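Local coordinates for protein halogenase PltM (Pseudomonas fluorescens, PDB 6BZN) that halogenates phenolic substrates, accepting chloride, bromide or iodide, as an FAD-dependent enzyme, at residues A[253-263]-A[274-285]. Sequence-based numbering, arbitrary orientation.
Sequences FEEGWLWVIPF and CSIGFQFNNAKY
The indole of Trp-259 lies flat over Gly-277: Gly-277 CA is 3.4 Å from the centroid of the six-membered ring and only 8° off its normal, a close CH-pi contact. The ring occupies the space a side chain at Gly-277 would need. With CG held between the backbone N and the carbonyl carbon (chi1 80°), the ring swings across to the partner strand, where NE1 donates in the ring plane to Ser-275 OG at 2.8 Å. That hydroxyl also bonds Glu-64. Replacing Trp-259 by alanine is likely to uncover Gly-277 and take from Ser-275 OG its indole donor. Strands 256-262 and 273-281 form an antiparallel beta hairpin in the middle of a seven-stranded mixed sheet, and the side chains of Trp-259 and Ile-261 come within about 4 Å of those of Val-62 and Ala-65, respectively, residues that bind FAD though none is present here. Trp-257 and Gln-279 exchange backbone bonds, the one from Gln-279 N to Trp-257 O being 2.8 Å and nearly straight (166°). On the sheet face opposite Trp-259, Leu-258 CB meets Phe-278 CB at 3.9 Å, both side chains packed against Leu-298 of helix 291-301. At the type I turn 253-256 the contact opens toward solvent through Glu-254 and Lys-284, both exposed. Here Lys-284 NZ reaches Glu-254 OE1 in a weak 3.5 Å salt bridge, and a water links Glu-254 O to Asn-281 ND2.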
ATOM      1  N   PHE A 253       1.569 -18.487  -7.215  1.00 12.46           N
ATOM      2  CA  PHE A 253       1.760 -19.513  -8.225  1.00 12.75           C
ATOM      3  C   PHE A 253       2.372 -18.828  -9.430  1.00 13.42           C
ATOM      4  O   PHE A 253       2.464 -17.605  -9.466  1.00 12.54           O
ATOM      5  CB  PHE A 253       0.423 -20.200  -8.550  1.00 12.75           C
ATOM      6  CG  PHE A 253      -0.730 -19.249  -8.632  1.00 12.57           C
ATOM      7  CD1 PHE A 253      -1.008 -18.594  -9.818  1.00 12.92           C
ATOM      8  CD2 PHE A 253      -1.518 -18.982  -7.514  1.00 12.82           C
ATOM      9  CE1 PHE A 253      -2.063 -17.699  -9.901  1.00 13.23           C
ATOM     10  CE2 PHE A 253      -2.555 -18.077  -7.582  1.00 12.84           C
ATOM     11  CZ  PHE A 253      -2.823 -17.432  -8.776  1.00 13.13           C
ATOM     12  N   GLU A 254       2.805 -19.604 -10.420  1.00 14.40           N
ATOM     13  CA  GLU A 254       3.658 -19.056 -11.477  1.00 15.59           C
ATOM     14  C   GLU A 254       3.126 -17.781 -12.166  1.00 14.37           C
ATOM     15  O   GLU A 254       3.893 -16.867 -12.411  1.00 13.84           O
ATOM     16  CB  GLU A 254       3.962 -20.117 -12.543  1.00 18.72           C
ATOM     17  CG  GLU A 254       5.065 -19.655 -13.492  1.00 21.68           C
ATOM     18  CD  GLU A 254       5.279 -20.568 -14.668  1.00 26.20           C
ATOM     19  OE1 GLU A 254       5.731 -20.039 -15.712  1.00 30.33           O
ATOM     20  OE2 GLU A 254       5.008 -21.793 -14.549  1.00 28.75           O
ATOM     21  N   GLU A 255       1.832 -17.739 -12.454  1.00 13.85           N
ATOM     22  CA  GLU A 255       1.231 -16.679 -13.280  1.00 14.25           C
ATOM     23  C   GLU A 255       0.546 -15.577 -12.484  1.00 13.57           C
ATOM     24  O   GLU A 255      -0.006 -14.638 -13.065  1.00 14.18           O
ATOM     25  CB  GLU A 255       0.254 -17.272 -14.323  1.00 14.84           C
ATOM     26  CG  GLU A 255      -1.069 -17.818 -13.800  1.00 15.61           C
ATOM     27  CD  GLU A 255      -1.017 -19.263 -13.317  1.00 16.50           C
ATOM     28  OE1 GLU A 255       0.083 -19.815 -13.127  1.00 16.83           O
ATOM     29  OE2 GLU A 255      -2.095 -19.862 -13.119  1.00 18.18           O
ATOM     30  N   GLY A 256       0.573 -15.674 -11.161  1.00 13.22           N
ATOM     31  CA  GLY A 256      -0.195 -14.749 -10.354  1.00 12.52           C
ATOM     32  C   GLY A 256      -0.303 -15.084  -8.895  1.00 11.93           C
ATOM     33  O   GLY A 256       0.431 -15.916  -8.363  1.00 12.02           O
ATOM     34  N   TRP A 257      -1.240 -14.417  -8.241  1.00 11.44           N
ATOM     35  CA  TRP A 257      -1.483 -14.656  -6.833  1.00 11.37           C
ATOM     36  C   TRP A 257      -2.887 -14.256  -6.418  1.00 11.47           C
ATOM     37  O   TRP A 257      -3.578 -13.516  -7.136  1.00 12.09           O
ATOM     38  CB  TRP A 257      -0.436 -13.934  -5.989  1.00 11.32           C
ATOM     39  CG  TRP A 257      -0.556 -12.443  -5.893  1.00 11.38           C
ATOM     40  CD1 TRP A 257      -0.202 -11.511  -6.841  1.00 11.27           C
ATOM     41  CD2 TRP A 257      -1.007 -11.701  -4.751  1.00 11.60           C
ATOM     42  NE1 TRP A 257      -0.424 -10.245  -6.352  1.00 11.73           N
ATOM     43  CE2 TRP A 257      -0.909 -10.332  -5.071  1.00 11.55           C
ATOM     44  CE3 TRP A 257      -1.497 -12.065  -3.486  1.00 11.63           C
ATOM     45  CZ2 TRP A 257      -1.297  -9.325  -4.172  1.00 11.87           C
ATOM     46  CZ3 TRP A 257      -1.852 -11.080  -2.599  1.00 11.75           C
ATOM     47  CH2 TRP A 257      -1.761  -9.718  -2.944  1.00 11.94           C
ATOM     48  N   LEU A 258      -3.299 -14.777  -5.267  1.00 11.32           N
ATOM     49  CA  LEU A 258      -4.604 -14.497  -4.687  1.00 11.35           C
ATOM     50  C   LEU A 258      -4.444 -14.163  -3.201  1.00 11.44           C
ATOM     51  O   LEU A 258      -3.688 -14.834  -2.467  1.00 11.39           O
ATOM     52  CB  LEU A 258      -5.557 -15.685  -4.912  1.00 11.41           C
ATOM     53  CG  LEU A 258      -6.944 -15.675  -4.242  1.00 11.76           C
ATOM     54  CD1 LEU A 258      -7.973 -16.477  -5.038  1.00 11.80           C
ATOM     55  CD2 LEU A 258      -6.886 -16.216  -2.810  1.00 11.81           C
ATOM     56  N   TRP A 259      -5.165 -13.141  -2.753  1.00 10.90           N
ATOM     57  CA  TRP A 259      -5.163 -12.760  -1.343  1.00 10.94           C
ATOM     58  C   TRP A 259      -6.404 -13.246  -0.618  1.00 11.35           C
ATOM     59  O   TRP A 259      -7.487 -13.273  -1.198  1.00 10.77           O
ATOM     60  CB  TRP A 259      -4.994 -11.246  -1.180  1.00 10.97           C
ATOM     61  CG  TRP A 259      -6.204 -10.298  -1.363  1.00 10.99           C
ATOM     62  CD1 TRP A 259      -7.336 -10.225  -0.594  1.00 11.10           C
ATOM     63  CD2 TRP A 259      -6.308  -9.233  -2.315  1.00 11.26           C
ATOM     64  NE1 TRP A 259      -8.143  -9.186  -1.020  1.00 11.41           N
ATOM     65  CE2 TRP A 259      -7.538  -8.566  -2.078  1.00 11.39           C
ATOM     66  CE3 TRP A 259      -5.481  -8.774  -3.354  1.00 11.79           C
ATOM     67  CZ2 TRP A 259      -7.962  -7.466  -2.841  1.00 11.65           C
ATOM     68  CZ3 TRP A 259      -5.916  -7.681  -4.125  1.00 11.72           C
ATOM     69  CH2 TRP A 259      -7.141  -7.049  -3.865  1.00 11.78           C
ATOM     70  N   VAL A 260      -6.210 -13.609   0.654  1.00 11.58           N
ATOM     71  CA  VAL A 260      -7.274 -13.884   1.598  1.00 12.01           C
ATOM     72  C   VAL A 260      -7.015 -12.962   2.795  1.00 12.26           C
ATOM     73  O   VAL A 260      -6.031 -13.128   3.537  1.00 12.59           O
ATOM     74  CB  VAL A 260      -7.298 -15.370   2.015  1.00 12.04           C
ATOM     75  CG1 VAL A 260      -8.466 -15.655   2.946  1.00 12.27           C
ATOM     76  CG2 VAL A 260      -7.378 -16.267   0.784  1.00 12.11           C
ATOM     77  N   ILE A 261      -7.892 -11.971   2.956  1.00 12.20           N
ATOM     78  CA  ILE A 261      -7.735 -10.899   3.921  1.00 12.42           C
ATOM     79  C   ILE A 261      -9.027 -10.839   4.731  1.00 12.25           C
ATOM     80  O   ILE A 261      -9.963 -10.121   4.358  1.00 12.47           O
ATOM     81  CB  ILE A 261      -7.421  -9.568   3.204  1.00 12.79           C
ATOM     82  CG1 ILE A 261      -6.024  -9.644   2.601  1.00 13.03           C
ATOM     83  CG2 ILE A 261      -7.486  -8.374   4.137  1.00 12.95           C
ATOM     84  CD1 ILE A 261      -5.630  -8.436   1.800  1.00 13.50           C
ATOM     85  N   PRO A 262      -9.097 -11.607   5.834  1.00 12.03           N
ATOM     86  CA  PRO A 262     -10.343 -11.622   6.615  1.00 12.07           C
ATOM     87  C   PRO A 262     -10.589 -10.361   7.408  1.00 12.08           C
ATOM     88  O   PRO A 262      -9.638  -9.777   7.957  1.00 11.27           O
ATOM     89  CB  PRO A 262     -10.138 -12.795   7.584  1.00 12.19           C
ATOM     90  CG  PRO A 262      -9.100 -13.630   6.941  1.00 12.32           C
ATOM     91  CD  PRO A 262      -8.176 -12.655   6.299  1.00 12.25           C
ATOM     92  N   PHE A 263     -11.853  -9.938   7.470  1.00 11.99           N
ATOM     93  CA  PHE A 263     -12.282  -8.957   8.478  1.00 12.13           C
ATOM     94  C   PHE A 263     -12.950  -9.641   9.673  1.00 12.58           C
ATOM     95  O   PHE A 263     -13.286  -8.963  10.630  1.00 12.30           O
ATOM     96  CB  PHE A 263     -13.224  -7.904   7.888  1.00 11.93           C
ATOM     97  CG  PHE A 263     -12.674  -7.217   6.662  1.00 11.96           C
ATOM     98  CD1 PHE A 263     -11.602  -6.344   6.765  1.00 11.92           C
ATOM     99  CD2 PHE A 263     -13.227  -7.453   5.407  1.00 11.92           C
ATOM    100  CE1 PHE A 263     -11.101  -5.710   5.645  1.00 11.67           C
ATOM    101  CE2 PHE A 263     -12.727  -6.831   4.281  1.00 11.95           C
ATOM    102  CZ  PHE A 263     -11.668  -5.951   4.401  1.00 11.90           C
ATOM    103  N   CYS A 274     -14.707 -11.328   4.172  1.00 11.70           N
ATOM    104  CA  CYS A 274     -13.333 -11.552   3.841  1.00 11.97           C
ATOM    105  C   CYS A 274     -13.051 -10.976   2.455  1.00 11.73           C
ATOM    106  O   CYS A 274     -13.787 -11.216   1.486  1.00 12.02           O
ATOM    107  CB  CYS A 274     -13.055 -13.051   3.893  1.00 11.95           C
ATOM    108  SG  CYS A 274     -11.357 -13.543   3.528  1.00 13.33           S
ATOM    109  N   SER A 275     -11.973 -10.210   2.357  1.00 11.56           N
ATOM    110  CA  SER A 275     -11.580  -9.644   1.076  1.00 11.49           C
ATOM    111  C   SER A 275     -10.801 -10.667   0.274  1.00 11.30           C
ATOM    112  O   SER A 275      -9.922 -11.350   0.817  1.00 10.33           O
ATOM    113  CB  SER A 275     -10.765  -8.374   1.292  1.00 11.77           C
ATOM    114  OG  SER A 275     -10.381  -7.818   0.054  1.00 11.97           O
ATOM    115  N   ILE A 276     -11.132 -10.766  -1.012  1.00 11.43           N
ATOM    116  CA  ILE A 276     -10.520 -11.721  -1.925  1.00 11.89           C
ATOM    117  C   ILE A 276     -10.138 -10.965  -3.199  1.00 11.95           C
ATOM    118  O   ILE A 276     -10.979 -10.285  -3.798  1.00 12.23           O
ATOM    119  CB  ILE A 276     -11.491 -12.877  -2.293  1.00 12.03           C
ATOM    120  CG1 ILE A 276     -11.996 -13.618  -1.036  1.00 12.17           C
ATOM    121  CG2 ILE A 276     -10.834 -13.837  -3.279  1.00 12.41           C
ATOM    122  CD1 ILE A 276     -10.957 -14.349  -0.196  1.00 12.31           C
ATOM    123  N   GLY A 277      -8.877 -11.077  -3.609  1.00 11.70           N
ATOM    124  CA  GLY A 277      -8.417 -10.481  -4.863  1.00 11.77           C
ATOM    125  C   GLY A 277      -7.475 -11.425  -5.548  1.00 12.22           C
ATOM    126  O   GLY A 277      -6.616 -12.002  -4.888  1.00 13.06           O
ATOM    127  N   PHE A 278      -7.631 -11.631  -6.848  1.00 12.37           N
ATOM    128  CA  PHE A 278      -6.638 -12.421  -7.592  1.00 12.37           C
ATOM    129  C   PHE A 278      -6.084 -11.647  -8.769  1.00 12.49           C
ATOM    130  O   PHE A 278      -6.813 -10.896  -9.444  1.00 12.21           O
ATOM    131  CB  PHE A 278      -7.118 -13.841  -7.963  1.00 12.88           C
ATOM    132  CG  PHE A 278      -8.307 -13.911  -8.876  1.00 13.12           C
ATOM    133  CD1 PHE A 278      -9.607 -13.805  -8.371  1.00 13.01           C
ATOM    134  CD2 PHE A 278      -8.141 -14.193 -10.221  1.00 13.56           C
ATOM    135  CE1 PHE A 278     -10.705 -13.908  -9.211  1.00 13.58           C
ATOM    136  CE2 PHE A 278      -9.242 -14.305 -11.065  1.00 14.01           C
ATOM    137  CZ  PHE A 278     -10.523 -14.169 -10.559  1.00 13.95           C
ATOM    138  N   GLN A 279      -4.769 -11.793  -8.954  1.00 11.99           N
ATOM    139  CA  GLN A 279      -4.001 -10.991  -9.886  1.00 12.14           C
ATOM    140  C   GLN A 279      -3.249 -11.892 -10.825  1.00 12.55           C
ATOM    141  O   GLN A 279      -2.705 -12.910 -10.387  1.00 13.15           O
ATOM    142  CB  GLN A 279      -2.956 -10.137  -9.153  1.00 12.14           C
ATOM    143  CG  GLN A 279      -3.503  -8.966  -8.339  1.00 12.14           C
ATOM    144  CD  GLN A 279      -4.464  -9.365  -7.234  1.00 12.51           C
ATOM    145  OE1 GLN A 279      -5.624  -8.960  -7.230  1.00 12.73           O
ATOM    146  NE2 GLN A 279      -3.988 -10.173  -6.287  1.00 12.59           N
ATOM    147  N   PHE A 280      -3.197 -11.514 -12.100  1.00 12.79           N
ATOM    148  CA  PHE A 280      -2.364 -12.213 -13.079  1.00 12.87           C
ATOM    149  C   PHE A 280      -1.280 -11.312 -13.662  1.00 12.96           C
ATOM    150  O   PHE A 280      -1.508 -10.153 -13.959  1.00 12.08           O
ATOM    151  CB  PHE A 280      -3.213 -12.774 -14.228  1.00 13.10           C
ATOM    152  CG  PHE A 280      -4.192 -13.820 -13.798  1.00 13.31           C
ATOM    153  CD1 PHE A 280      -3.738 -15.043 -13.296  1.00 13.61           C
ATOM    154  CD2 PHE A 280      -5.557 -13.608 -13.913  1.00 13.65           C
ATOM    155  CE1 PHE A 280      -4.640 -16.027 -12.901  1.00 14.22           C
ATOM    156  CE2 PHE A 280      -6.459 -14.579 -13.524  1.00 13.76           C
ATOM    157  CZ  PHE A 280      -6.002 -15.790 -13.010  1.00 14.07           C
ATOM    158  N   ASN A 281      -0.100 -11.895 -13.823  1.00 13.15           N
ATOM    159  CA  ASN A 281       0.937 -11.377 -14.678  1.00 13.69           C
ATOM    160  C   ASN A 281       0.458 -11.534 -16.124  1.00 14.03           C
ATOM    161  O   ASN A 281       0.393 -12.648 -16.646  1.00 14.28           O
ATOM    162  CB  ASN A 281       2.226 -12.168 -14.440  1.00 13.57           C
ATOM    163  CG  ASN A 281       3.377 -11.688 -15.286  1.00 14.03           C
ATOM    164  OD1 ASN A 281       3.213 -10.849 -16.163  1.00 14.92           O
ATOM    165  ND2 ASN A 281       4.562 -12.213 -15.015  1.00 13.84           N
ATOM    166  N   ASN A 282       0.133 -10.413 -16.769  1.00 15.11           N
ATOM    167  CA  ASN A 282      -0.448 -10.427 -18.125  1.00 15.31           C
ATOM    168  C   ASN A 282       0.529 -10.972 -19.175  1.00 16.32           C
ATOM    169  O   ASN A 282       0.105 -11.434 -20.236  1.00 16.71           O
ATOM    170  CB  ASN A 282      -0.913  -9.029 -18.540  1.00 15.39           C
ATOM    171  CG  ASN A 282      -2.157  -8.554 -17.793  1.00 15.75           C
ATOM    172  OD1 ASN A 282      -3.114  -9.302 -17.607  1.00 16.14           O
ATOM    173  ND2 ASN A 282      -2.168  -7.282 -17.419  1.00 15.43           N
ATOM    174  N   ALA A 283       1.824 -10.936 -18.872  1.00 16.90           N
ATOM    175  CA  ALA A 283       2.833 -11.595 -19.708  1.00 17.93           C
ATOM    176  C   ALA A 283       2.729 -13.119 -19.689  1.00 18.78           C
ATOM    177  O   ALA A 283       3.243 -13.765 -20.601  1.00 19.38           O
ATOM    178  CB  ALA A 283       4.235 -11.170 -19.290  1.00 17.93           C
ATOM    179  N   LYS A 284       2.109 -13.696 -18.657  1.00 18.74           N
ATOM    180  CA  LYS A 284       1.968 -15.151 -18.543  1.00 19.26           C
ATOM    181  C   LYS A 284       0.555 -15.678 -18.706  1.00 19.95           C
ATOM    182  O   LYS A 284       0.396 -16.785 -19.169  1.00 20.53           O
ATOM    183  CB  LYS A 284       2.525 -15.637 -17.218  1.00 20.11           C
ATOM    184  CG  LYS A 284       4.034 -15.500 -17.113  1.00 21.35           C
ATOM    185  CD  LYS A 284       4.522 -16.087 -15.814  1.00 22.15           C
ATOM    186  CE  LYS A 284       5.993 -15.801 -15.599  1.00 23.25           C
ATOM    187  NZ  LYS A 284       6.812 -16.791 -16.328  1.00 24.80           N
ATOM    188  N   TYR A 285      -0.464 -14.928 -18.295  1.00 19.29           N
ATOM    189  CA  TYR A 285      -1.848 -15.347 -18.496  1.00 19.76           C
ATOM    190  C   TYR A 285      -2.726 -14.121 -18.628  1.00 20.66           C
ATOM    191  O   TYR A 285      -2.679 -13.250 -17.755  1.00 21.72           O
ATOM    192  CB  TYR A 285      -2.357 -16.207 -17.325  1.00 19.46           C
ATOM    193  CG  TYR A 285      -3.818 -16.564 -17.454  1.00 19.68           C
ATOM    194  CD1 TYR A 285      -4.238 -17.553 -18.353  1.00 20.65           C
ATOM    195  CD2 TYR A 285      -4.793 -15.916 -16.695  1.00 19.31           C
ATOM    196  CE1 TYR A 285      -5.576 -17.879 -18.489  1.00 20.68           C
ATOM    197  CE2 TYR A 285      -6.132 -16.232 -16.821  1.00 19.21           C
ATOM    198  CZ  TYR A 285      -6.523 -17.213 -17.718  1.00 20.69           C
ATOM    199  OH  TYR A 285      -7.842 -17.529 -17.858  1.00 21.68           O
TER
HETATM  200  O   HOH W   1       4.329 -14.102 -12.657  1.00 13.29           O